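Local coordinates for protein mannonate dehydratase (Streptococcus suis, PDB 3BDK) that probably catalyses the manganese- or iron-dependent dehydration of D-mannonate to 2-dehydro-3-deoxy-D-gluconate in the breakdown of glucuronate, at residues A[26-29]-A[30-34]; A[68-71]-A[72-76]; A[197-200]-A[201-205]; A[89-93]-A[94-98]. All coordinates share one frame; numbering follows the deposited sequence.

Contact 1. Residues A[26-29]-A[30-34]. With DNO (D-mannose), chain C.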
loop_
_atom_site.group_PDB
_atom_site.type_symbol
_atom_site.label_atom_id
_atom_site.label_comp_id
_atom_site.label_asym_id
_atom_site.label_seq_id
_atom_site.Cartn_x
_atom_site.Cartn_y
_atom_site.Cartn_z
ATOM N N ARG A 26 -7.423 2.276 -13.123
ATOM C CA ARG A 26 -8.499 2.166 -14.093
ATOM C C ARG A 26 -9.815 2.640 -13.516
ATOM O O ARG A 26 -10.157 2.287 -12.390
ATOM C CB ARG A 26 -8.634 0.734 -14.609
ATOM C CG ARG A 26 -9.483 0.609 -15.853
ATOM C CD ARG A 26 -9.297 -0.740 -16.474
ATOM N NE ARG A 26 -10.235 -1.014 -17.558
ATOM C CZ ARG A 26 -10.117 -2.052 -18.379
ATOM N NH1 ARG A 26 -9.106 -2.893 -18.218
ATOM N NH2 ARG A 26 -11.001 -2.249 -19.357
ATOM N N TRP A 27 -10.543 3.445 -14.288
ATOM C CA TRP A 27 -11.882 3.886 -13.906
ATOM C C TRP A 27 -12.877 3.583 -15.033
ATOM O O TRP A 27 -12.666 3.961 -16.183
ATOM C CB TRP A 27 -11.873 5.375 -13.522
ATOM C CG TRP A 27 -13.207 5.889 -13.014
ATOM C CD1 TRP A 27 -13.844 5.539 -11.847
ATOM C CD2 TRP A 27 -14.062 6.841 -13.662
ATOM N NE1 TRP A 27 -15.040 6.213 -11.736
ATOM C CE2 TRP A 27 -15.201 7.016 -12.831
ATOM C CE3 TRP A 27 -13.977 7.563 -14.867
ATOM C CZ2 TRP A 27 -16.243 7.877 -13.161
ATOM C CZ3 TRP A 27 -15.020 8.420 -15.201
ATOM C CH2 TRP A 27 -16.140 8.569 -14.347
ATOM N N TYR A 28 -13.957 2.892 -14.691
ATOM C CA TYR A 28 -14.926 2.416 -15.685
ATOM C C TYR A 28 -16.036 3.408 -16.078
ATOM O O TYR A 28 -17.123 3.000 -16.521
ATOM C CB TYR A 28 -15.518 1.061 -15.248
ATOM C CG TYR A 28 -14.587 -0.087 -15.554
ATOM C CD1 TYR A 28 -13.470 -0.340 -14.750
ATOM C CD2 TYR A 28 -14.801 -0.901 -16.668
ATOM C CE1 TYR A 28 -12.596 -1.389 -15.046
ATOM C CE2 TYR A 28 -13.935 -1.950 -16.969
ATOM C CZ TYR A 28 -12.832 -2.189 -16.157
ATOM O OH TYR A 28 -11.972 -3.230 -16.459
ATOM N N GLY A 29 -15.760 4.702 -15.941
ATOM C CA GLY A 29 -16.741 5.720 -16.295
ATOM C C GLY A 29 -17.756 6.010 -15.206
ATOM O O GLY A 29 -17.749 5.383 -14.137
ATOM N N LYS A 30 -18.622 6.984 -15.483
ATOM C CA LYS A 30 -19.708 7.406 -14.583
ATOM C C LYS A 30 -20.343 6.219 -13.836
ATOM O O LYS A 30 -20.755 6.351 -12.678
ATOM C CB LYS A 30 -20.775 8.166 -15.391
ATOM C CG LYS A 30 -21.596 9.224 -14.627
ATOM C CD LYS A 30 -22.732 9.787 -15.514
ATOM C CE LYS A 30 -23.164 11.212 -15.103
ATOM N NZ LYS A 30 -24.262 11.794 -15.960
ATOM N N LYS A 31 -20.393 5.061 -14.498
ATOM C CA LYS A 31 -21.029 3.857 -13.947
ATOM C C LYS A 31 -20.182 3.066 -12.932
ATOM O O LYS A 31 -20.703 2.165 -12.268
ATOM C CB LYS A 31 -21.517 2.943 -15.079
ATOM C CG LYS A 31 -20.424 2.416 -16.011
ATOM C CD LYS A 31 -20.817 1.045 -16.569
ATOM C CE LYS A 31 -19.938 0.622 -17.744
ATOM N NZ LYS A 31 -20.585 -0.468 -18.543
ATOM N N ASP A 32 -18.896 3.406 -12.812
ATOM C CA ASP A 32 -17.977 2.727 -11.878
ATOM C C ASP A 32 -18.358 2.989 -10.407
ATOM O O ASP A 32 -18.442 4.148 -9.990
ATOM C CB ASP A 32 -16.514 3.146 -12.155
ATOM C CG ASP A 32 -15.476 2.135 -11.620
ATOM O OD1 ASP A 32 -15.828 1.251 -10.808
ATOM O OD2 ASP A 32 -14.289 2.232 -12.016
ATOM N N PRO A 33 -18.611 1.915 -9.624
ATOM C CA PRO A 33 -18.951 2.047 -8.199
ATOM C C PRO A 33 -17.780 2.576 -7.417
ATOM O O PRO A 33 -17.913 2.902 -6.244
ATOM C CB PRO A 33 -19.259 0.611 -7.769
ATOM C CG PRO A 33 -18.527 -0.239 -8.757
ATOM C CD PRO A 33 -18.615 0.503 -10.051
ATOM N N VAL A 34 -16.633 2.621 -8.076
ATOM C CA VAL A 34 -15.461 3.322 -7.595
ATOM C C VAL A 34 -15.542 4.703 -8.206
ATOM O O VAL A 34 -15.809 4.835 -9.400
ATOM C CB VAL A 34 -14.157 2.620 -8.047
ATOM C CG1 VAL A 34 -12.921 3.402 -7.618
ATOM C CG2 VAL A 34 -14.099 1.218 -7.478
HETATM C C1 DNO C . -8.235 -8.758 -17.830
HETATM C C2 DNO C . -8.323 -7.288 -17.390
HETATM C C3 DNO C . -9.676 -6.582 -17.719
HETATM C C4 DNO C . -10.238 -6.532 -19.177
HETATM C C5 DNO C . -9.259 -6.322 -20.372
HETATM C C6 DNO C . -9.993 -5.622 -21.523
HETATM O O1 DNO C . -7.306 -9.471 -17.446
HETATM O O2 DNO C . -7.197 -6.546 -17.893
HETATM O O3 DNO C . -9.598 -5.235 -17.262
HETATM O O4 DNO C . -11.080 -7.671 -19.401
HETATM O O5 DNO C . -8.103 -5.538 -20.040
HETATM O O6 DNO C . -10.441 -6.601 -22.465
#
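Asp32 folds back on Trp27 and Tyr28 and closes a tight loop. Its OD2 accepts the backbone N of Tyr28 at 2.8 Å in an almost straight bond (175°), reached on the anti side of the carboxylate and out of its plane. The same OD2 lies 3.3 Å from Trp27 CD1, with carboxylate and indole planes only 23° apart, and comes near the edge of the Tyr28 ring. With Asp32 CG anti to the backbone N (chi1 -158°), the carboxylate reaches back to the backbone of Tyr28, just before the turn, while OD1 takes the N-H of Val34 from above its plane, an Asx turn. Trp27 NE1 donates to Val34 O at 2.8 Å, the oxygen lying in the indole plane, and Trp27 CH2 packs 3.2 Å from Lys30 N. A type I beta turn from Gly29 to Asp32 is closed by Asp32 N on Gly29 O; at the backbone angles of Gly29 a CB would jam against Tyr28 O. On the loose side, the outer chains of Lys30 and Lys31 extend outward, Lys31 merely laying CG against Tyr28 O. At the sugar pocket, Tyr28 OH accepts a hydrogen bond from O3 of the bound D-mannose at 3.2 Å; Arg26 NH1 comes within 2.6 Å of the same O3 and makes a weak bond to O5. Trp27 packs on Leu36 and Ile39 of helix 36-40 and Ile48 of strand 47-50, while its backbone is hydrogen-bonded to Val49.

Contact 2. Residues A[68-71]-A[72-76]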
loop_
_atom_site.group_PDB
_atom_site.type_symbol
_atom_site.label_atom_id
_atom_site.label_comp_id
_atom_site.label_asym_id
_atom_site.label_seq_id
_atom_site.Cartn_x
_atom_site.Cartn_y
_atom_site.Cartn_z
ATOM N N GLU A 68 -15.932 14.154 -23.036
ATOM C CA GLU A 68 -16.873 14.205 -21.917
ATOM C C GLU A 68 -16.420 13.373 -20.700
ATOM O O GLU A 68 -16.911 13.576 -19.578
ATOM C CB GLU A 68 -18.301 13.849 -22.356
ATOM C CG GLU A 68 -18.728 12.410 -22.105
ATOM C CD GLU A 68 -20.241 12.243 -22.067
ATOM O OE1 GLU A 68 -20.933 12.800 -22.953
ATOM O OE2 GLU A 68 -20.744 11.541 -21.157
ATOM N N LEU A 69 -15.489 12.446 -20.922
ATOM C CA LEU A 69 -14.888 11.679 -19.830
ATOM C C LEU A 69 -13.604 12.343 -19.349
ATOM O O LEU A 69 -13.274 12.272 -18.168
ATOM C CB LEU A 69 -14.642 10.216 -20.236
ATOM C CG LEU A 69 -15.839 9.353 -20.683
ATOM C CD1 LEU A 69 -15.446 7.874 -20.717
ATOM C CD2 LEU A 69 -17.113 9.562 -19.833
ATOM N N LYS A 70 -12.899 12.999 -20.267
ATOM C CA LYS A 70 -11.704 13.766 -19.933
ATOM C C LYS A 70 -12.060 14.987 -19.087
ATOM O O LYS A 70 -11.274 15.415 -18.234
ATOM C CB LYS A 70 -11.004 14.222 -21.209
ATOM C CG LYS A 70 -9.704 14.958 -20.973
ATOM C CD LYS A 70 -9.447 15.980 -22.062
ATOM C CE LYS A 70 -7.963 16.274 -22.214
ATOM N NZ LYS A 70 -7.267 16.501 -20.908
ATOM N N LYS A 71 -13.241 15.553 -19.344
ATOM C CA LYS A 71 -13.725 16.704 -18.587
ATOM C C LYS A 71 -14.189 16.244 -17.207
ATOM O O LYS A 71 -13.969 16.938 -16.206
ATOM C CB LYS A 71 -14.851 17.430 -19.335
ATOM C CG LYS A 71 -15.043 18.900 -18.932
ATOM C CD LYS A 71 -15.893 19.653 -19.967
ATOM C CE LYS A 71 -16.614 20.864 -19.362
ATOM N NZ LYS A 71 -17.798 20.497 -18.511
ATOM N N MET A 72 -14.801 15.059 -17.161
ATOM C CA MET A 72 -15.275 14.480 -15.909
ATOM C C MET A 72 -14.117 14.171 -14.967
ATOM O O MET A 72 -14.297 14.151 -13.751
ATOM C CB MET A 72 -16.105 13.224 -16.172
ATOM C CG MET A 72 -17.267 13.048 -15.197
ATOM S SD MET A 72 -18.377 11.661 -15.553
ATOM C CE MET A 72 -19.168 12.213 -17.069
ATOM N N VAL A 73 -12.931 13.964 -15.536
ATOM C CA VAL A 73 -11.744 13.585 -14.777
ATOM C C VAL A 73 -10.854 14.776 -14.457
ATOM O O VAL A 73 -10.304 14.853 -13.364
ATOM C CB VAL A 73 -10.936 12.480 -15.512
ATOM C CG1 VAL A 73 -9.546 12.308 -14.925
ATOM C CG2 VAL A 73 -11.694 11.160 -15.483
ATOM N N GLU A 74 -10.707 15.703 -15.400
ATOM C CA GLU A 74 -9.829 16.865 -15.196
ATOM C C GLU A 74 -10.301 17.739 -14.027
ATOM O O GLU A 74 -9.488 18.322 -13.304
ATOM C CB GLU A 74 -9.699 17.692 -16.482
ATOM C CG GLU A 74 -8.518 18.683 -16.489
ATOM C CD GLU A 74 -7.188 18.030 -16.841
ATOM O OE1 GLU A 74 -6.993 17.691 -18.029
ATOM O OE2 GLU A 74 -6.336 17.876 -15.938
ATOM N N GLU A 75 -11.620 17.802 -13.842
ATOM C CA GLU A 75 -12.223 18.541 -12.728
ATOM C C GLU A 75 -11.924 17.899 -11.367
ATOM O O GLU A 75 -11.910 18.582 -10.339
ATOM C CB GLU A 75 -13.738 18.676 -12.920
ATOM C CG GLU A 75 -14.490 17.344 -13.017
ATOM C CD GLU A 75 -15.992 17.474 -12.772
ATOM O OE1 GLU A 75 -16.385 18.179 -11.815
ATOM O OE2 GLU A 75 -16.783 16.857 -13.528
ATOM N N ALA A 76 -11.682 16.591 -11.378
ATOM C CA ALA A 76 -11.444 15.830 -10.156
ATOM C C ALA A 76 -9.990 15.899 -9.668
ATOM O O ALA A 76 -9.635 15.281 -8.663
ATOM C CB ALA A 76 -11.908 14.380 -10.332
#
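Glu68 meets Met72 one helical turn on, chiefly through its backbone: Met72 CB sits 3.5 Å from Glu68 O, and the bend at chi3 (-68°) brings the terminal CE back to the same oxygen at 3.6 Å. The thioether thus runs along the helix surface toward the earlier turn. Leu69 comes next; its CD2 approaches Met72 CE at 4.3 Å, a light apolar touch, while its carbonyl oxygen accepts a weak bond from Val73 N and lies 3.3 Å from Val73 CG2. Lys70 makes the firmer link. Its carbonyl O takes Glu74 N at 2.9 Å, and its side chain travels alongside that of Glu74 in the same direction. The lysine is bent at chi2 and chi4 and the glutamate at chi2, which brings NZ and OE1 together in a salt bridge of 3.1 Å. Backbone and side chains therefore tie the same i, i+4 pair. Lys71 ends the segment with a weak backbone bond from Glu75 N to its O, against which Glu75 CG also rests at 3.3 Å; the charged ends of these two residues do not meet. Helix 63-74 is the crossover of the beta-alpha-beta unit between strands 47-50 and 79-84. Val73, the buried residue here, packs on Leu36 of helix 36-40 and on Leu78, and Met72 leans on the 26-34 loop.

Contact 3. Residues A[197-200]-A[201-205]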
loop_
_atom_site.group_PDB
_atom_site.type_symbol
_atom_site.label_atom_id
_atom_site.label_comp_id
_atom_site.label_asym_id
_atom_site.label_seq_id
_atom_site.Cartn_x
_atom_site.Cartn_y
_atom_site.Cartn_z
ATOM N N ASN A 197 -2.843 -11.682 -39.570
ATOM C CA ASN A 197 -3.953 -10.796 -39.351
ATOM C C ASN A 197 -3.520 -9.570 -38.554
ATOM O O ASN A 197 -3.996 -8.453 -38.817
ATOM C CB ASN A 197 -5.095 -11.548 -38.693
ATOM C CG ASN A 197 -5.633 -12.662 -39.579
ATOM O OD1 ASN A 197 -5.274 -12.761 -40.749
ATOM N ND2 ASN A 197 -6.493 -13.500 -39.028
ATOM N N LEU A 198 -2.586 -9.778 -37.625
ATOM C CA LEU A 198 -2.088 -8.727 -36.758
ATOM C C LEU A 198 -1.173 -7.806 -37.514
ATOM O O LEU A 198 -1.262 -6.588 -37.379
ATOM C CB LEU A 198 -1.328 -9.309 -35.556
ATOM C CG LEU A 198 -0.594 -8.336 -34.608
ATOM C CD1 LEU A 198 -1.550 -7.368 -33.906
ATOM C CD2 LEU A 198 0.227 -9.096 -33.582
ATOM N N GLU A 199 -0.269 -8.389 -38.290
ATOM C CA GLU A 199 0.658 -7.601 -39.065
ATOM C C GLU A 199 -0.088 -6.636 -39.989
ATOM O O GLU A 199 0.256 -5.457 -40.078
ATOM C CB GLU A 199 1.565 -8.511 -39.862
ATOM C CG GLU A 199 2.847 -7.818 -40.295
ATOM C CD GLU A 199 3.556 -8.571 -41.378
ATOM O OE1 GLU A 199 3.428 -9.821 -41.394
ATOM O OE2 GLU A 199 4.217 -7.911 -42.217
ATOM N N TYR A 200 -1.123 -7.148 -40.648
ATOM C CA TYR A 200 -1.991 -6.358 -41.493
ATOM C C TYR A 200 -2.579 -5.184 -40.724
ATOM O O TYR A 200 -2.577 -4.046 -41.207
ATOM C CB TYR A 200 -3.123 -7.235 -42.010
ATOM C CG TYR A 200 -4.020 -6.576 -43.046
ATOM C CD1 TYR A 200 -3.686 -6.604 -44.407
ATOM C CD2 TYR A 200 -5.208 -5.952 -42.671
ATOM C CE1 TYR A 200 -4.509 -6.020 -45.362
ATOM C CE2 TYR A 200 -6.039 -5.362 -43.613
ATOM C CZ TYR A 200 -5.690 -5.402 -44.961
ATOM O OH TYR A 200 -6.514 -4.819 -45.903
ATOM N N PHE A 201 -3.089 -5.484 -39.531
ATOM C CA PHE A 201 -3.666 -4.494 -38.612
ATOM C C PHE A 201 -2.635 -3.455 -38.160
ATOM O O PHE A 201 -2.916 -2.266 -38.156
ATOM C CB PHE A 201 -4.278 -5.230 -37.408
ATOM C CG PHE A 201 -4.807 -4.332 -36.323
ATOM C CD1 PHE A 201 -4.117 -4.201 -35.118
ATOM C CD2 PHE A 201 -6.021 -3.664 -36.477
ATOM C CE1 PHE A 201 -4.606 -3.398 -34.103
ATOM C CE2 PHE A 201 -6.529 -2.862 -35.458
ATOM C CZ PHE A 201 -5.818 -2.720 -34.273
ATOM N N ILE A 202 -1.445 -3.920 -37.799
ATOM C CA ILE A 202 -0.378 -3.058 -37.308
ATOM C C ILE A 202 0.065 -2.070 -38.386
ATOM O O ILE A 202 -0.026 -0.857 -38.191
ATOM C CB ILE A 202 0.825 -3.882 -36.756
ATOM C CG1 ILE A 202 0.478 -4.530 -35.408
ATOM C CG2 ILE A 202 2.071 -3.041 -36.620
ATOM C CD1 ILE A 202 -0.046 -3.576 -34.310
ATOM N N LYS A 203 0.509 -2.569 -39.536
ATOM C CA LYS A 203 1.055 -1.651 -40.535
ATOM C C LYS A 203 -0.014 -0.720 -41.061
ATOM O O LYS A 203 0.301 0.346 -41.561
ATOM C CB LYS A 203 1.875 -2.340 -41.643
ATOM C CG LYS A 203 1.199 -3.500 -42.365
ATOM C CD LYS A 203 2.136 -4.170 -43.385
ATOM C CE LYS A 203 3.396 -4.675 -42.714
ATOM N NZ LYS A 203 3.084 -5.202 -41.350
ATOM N N ALA A 204 -1.270 -1.119 -40.901
ATOM C CA ALA A 204 -2.408 -0.255 -41.185
ATOM C C ALA A 204 -2.486 0.962 -40.241
ATOM O O ALA A 204 -2.606 2.106 -40.709
ATOM C CB ALA A 204 -3.716 -1.053 -41.133
ATOM N N ILE A 205 -2.399 0.709 -38.927
ATOM C CA ILE A 205 -2.743 1.709 -37.909
ATOM C C ILE A 205 -1.589 2.542 -37.354
ATOM O O ILE A 205 -1.817 3.604 -36.771
ATOM C CB ILE A 205 -3.545 1.101 -36.705
ATOM C CG1 ILE A 205 -2.654 0.219 -35.822
ATOM C CG2 ILE A 205 -4.783 0.359 -37.191
ATOM C CD1 ILE A 205 -3.229 -0.040 -34.448
#
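Leu198 and Ile202 run alongside each other in the same direction on one face of the helix, with Leu198 CD1 3.8 Å from Ile202 CG1. The same methyl reaches Phe201 CD1 at 4.3 Å, coming obliquely to the ring. Leu198 CG stands anti to the backbone N (chi1 173°), and this and the turn at chi2 (63°) bring CD1 to the two later side chains. On another face Glu199 and Lys203 form a salt bridge, OE2 to NZ at 3.1 Å, although the place of NZ is less certain in the model. Behind the side chains are the backbone bonds of the helix: Ile202 N to Leu198 O at 2.7 Å, and Lys203 N to Glu199 O at 2.9 Å and nearly straight (176°). Farther out, Phe201 sets its ring edge-to-face with Tyr106, and Leu198 and Ile202 both touch Phe243 of helix 237-245. Tyr200 OH is hydrogen-bonded to Asp100 OD1, and its ring makes a cation-pi contact with Arg99. The helix is thus amphipathic: Phe201 and Ile202 pack on Tyr123 of strand 120-123, while Glu199 and Lys203 lie on a more exposed face, where, if NZ is placed correctly, their pairing would add a modest electrostatic tie between successive turns.

Contact 4. Residues A[89-93]-A[94-98]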
loop_
_atom_site.group_PDB
_atom_site.type_symbol
_atom_site.label_atom_id
_atom_site.label_comp_id
_atom_site.label_asym_id
_atom_site.label_seq_id
_atom_site.Cartn_x
_atom_site.Cartn_y
_atom_site.Cartn_z
ATOM N N HIS A 89 -11.967 -5.529 -33.316
ATOM C CA HIS A 89 -13.137 -6.370 -33.644
ATOM C C HIS A 89 -12.700 -7.802 -33.994
ATOM O O HIS A 89 -11.610 -8.011 -34.539
ATOM C CB HIS A 89 -13.951 -5.750 -34.823
ATOM C CG HIS A 89 -15.328 -6.338 -35.003
ATOM N ND1 HIS A 89 -15.553 -7.551 -35.622
ATOM C CD2 HIS A 89 -16.549 -5.885 -34.623
ATOM C CE1 HIS A 89 -16.848 -7.824 -35.606
ATOM N NE2 HIS A 89 -17.476 -6.828 -35.004
ATOM N N GLU A 90 -13.549 -8.787 -33.700
ATOM C CA GLU A 90 -13.242 -10.181 -34.055
ATOM C C GLU A 90 -12.921 -10.319 -35.533
ATOM O O GLU A 90 -12.003 -11.052 -35.903
ATOM C CB GLU A 90 -14.368 -11.148 -33.681
ATOM C CG GLU A 90 -14.442 -11.486 -32.194
ATOM C CD GLU A 90 -13.199 -12.194 -31.640
ATOM O OE1 GLU A 90 -12.622 -13.057 -32.337
ATOM O OE2 GLU A 90 -12.811 -11.881 -30.491
ATOM N N ASP A 91 -13.670 -9.611 -36.369
ATOM C CA ASP A 91 -13.464 -9.646 -37.812
ATOM C C ASP A 91 -12.073 -9.180 -38.210
ATOM O O ASP A 91 -11.529 -9.659 -39.202
ATOM C CB ASP A 91 -14.525 -8.814 -38.535
ATOM C CG ASP A 91 -15.907 -9.442 -38.474
ATOM O OD1 ASP A 91 -15.996 -10.692 -38.463
ATOM O OD2 ASP A 91 -16.902 -8.677 -38.455
ATOM N N ILE A 92 -11.493 -8.252 -37.450
ATOM C CA ILE A 92 -10.105 -7.867 -37.712
ATOM C C ILE A 92 -9.174 -8.991 -37.281
ATOM O O ILE A 92 -8.265 -9.364 -38.024
ATOM C CB ILE A 92 -9.685 -6.540 -37.041
ATOM C CG1 ILE A 92 -10.493 -5.375 -37.614
ATOM C CG2 ILE A 92 -8.188 -6.291 -37.255
ATOM C CD1 ILE A 92 -10.470 -4.116 -36.754
ATOM N N LYS A 93 -9.424 -9.530 -36.088
ATOM C CA LYS A 93 -8.645 -10.637 -35.536
ATOM C C LYS A 93 -8.667 -11.855 -36.466
ATOM O O LYS A 93 -7.638 -12.513 -36.644
ATOM C CB LYS A 93 -9.161 -11.023 -34.137
ATOM C CG LYS A 93 -8.690 -10.151 -32.955
ATOM C CD LYS A 93 -9.447 -10.539 -31.675
ATOM C CE LYS A 93 -9.074 -9.667 -30.477
ATOM N NZ LYS A 93 -10.003 -9.842 -29.319
ATOM N N GLN A 94 -9.829 -12.132 -37.065
ATOM C CA GLN A 94 -10.017 -13.265 -37.982
ATOM C C GLN A 94 -9.554 -12.998 -39.422
ATOM O O GLN A 94 -9.553 -13.908 -40.252
ATOM C CB GLN A 94 -11.487 -13.674 -38.016
ATOM C CG GLN A 94 -11.920 -14.615 -36.929
ATOM C CD GLN A 94 -13.438 -14.653 -36.770
ATOM O OE1 GLN A 94 -14.076 -15.698 -36.947
ATOM N NE2 GLN A 94 -14.022 -13.513 -36.432
ATOM N N GLY A 95 -9.174 -11.759 -39.723
ATOM C CA GLY A 95 -8.819 -11.359 -41.091
ATOM C C GLY A 95 -9.921 -11.494 -42.144
ATOM O O GLY A 95 -9.642 -11.800 -43.311
ATOM N N LYS A 96 -11.173 -11.266 -41.756
ATOM C CA LYS A 96 -12.296 -11.357 -42.699
ATOM C C LYS A 96 -12.364 -10.113 -43.633
ATOM O O LYS A 96 -11.842 -9.046 -43.273
ATOM C CB LYS A 96 -13.604 -11.611 -41.931
ATOM C CG LYS A 96 -13.598 -12.907 -41.100
ATOM C CD LYS A 96 -14.854 -13.057 -40.254
ATOM C CE LYS A 96 -15.955 -13.809 -41.008
ATOM N NZ LYS A 96 -17.329 -13.288 -40.704
ATOM N N PRO A 97 -13.001 -10.233 -44.828
ATOM C CA PRO A 97 -12.793 -9.233 -45.905
ATOM C C PRO A 97 -13.310 -7.846 -45.526
ATOM O O PRO A 97 -12.674 -6.826 -45.833
ATOM C CB PRO A 97 -13.611 -9.790 -47.074
ATOM C CG PRO A 97 -13.921 -11.197 -46.715
ATOM C CD PRO A 97 -13.992 -11.245 -45.226
ATOM N N ASN A 98 -14.455 -7.844 -44.848
ATOM C CA ASN A 98 -15.044 -6.687 -44.184
ATOM C C ASN A 98 -14.202 -6.028 -43.107
ATOM O O ASN A 98 -14.751 -5.313 -42.280
ATOM C CB ASN A 98 -16.300 -7.165 -43.468
ATOM C CG ASN A 98 -16.013 -8.334 -42.537
ATOM O OD1 ASN A 98 -15.858 -9.471 -42.993
ATOM N ND2 ASN A 98 -15.917 -8.060 -41.238
#
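Glu90 O takes the N-H of Gln94 at 2.7 Å and Asp91 O that of Lys96 at 3.0 Å, two backbone bonds that close the end of the short helix 90-93. Between them Gly95 leaves the helix with positive phi (61°) in a Schellman motif, its N bound to Ile92 O at 3.1 Å. Side chains add bonds at both ends. At the N-cap, His89 accepts Asp91 N on ND1 at 2.9 Å, the donor lying in the imidazole plane, so this ring nitrogen is used as an acceptor. At the other end the extended Gln94 side chain lies alongside the last turn, so that NE2 makes a weak bond to Glu90 O, which is thereby gripped by both nitrogens of one residue; Gln94 OE1 is held by Asn184 ND2. Charge plays a looser part. Asp91 OD1 and Lys96 NZ form a long salt bridge of 3.7 Å, with Lys96 CD nearer to the same oxygen. Glu90 OE2 and Lys93 NZ make another long pair; Glu90 OE1 is bound to Tyr185 OH, and Lys93 NZ to Met126 O. A neutral neighbour of the Asp91 carboxylate is the Asn98 amide, which crosses it at about a right angle (planes 86° apart). The helix and its exit loop lead from strand 79-84 into helix 99-114, where Ile92 packs on Leu102 and Ile103; on another side Lys93 and Gln94 touch Tyr185 of helix 176-187.

Contacts 1 and 2 meet, Trp27 CH2 packing 4.0 Å from Met72 SD, so the pocket loop rests on helix 63-74. Contacts 3 and 4, their centres about 11 Å apart, form a second pair some 30 Å from the first between centres: Asn197 ND2 probably bonds to Lys93 O, and Phe201 packs on Ile92. The two pairs do not touch. Contact 2 is the surface member, made mostly of charged side chains and weak helix bonds, whereas contacts 1, 3 and 4 are partly buried. Contact 1 alone holds residues of the sugar pocket; contact 3 combines apolar packing with one less surely placed charged pair on its more exposed face, and contact 4 relies on capping bonds at both ends of a short helix.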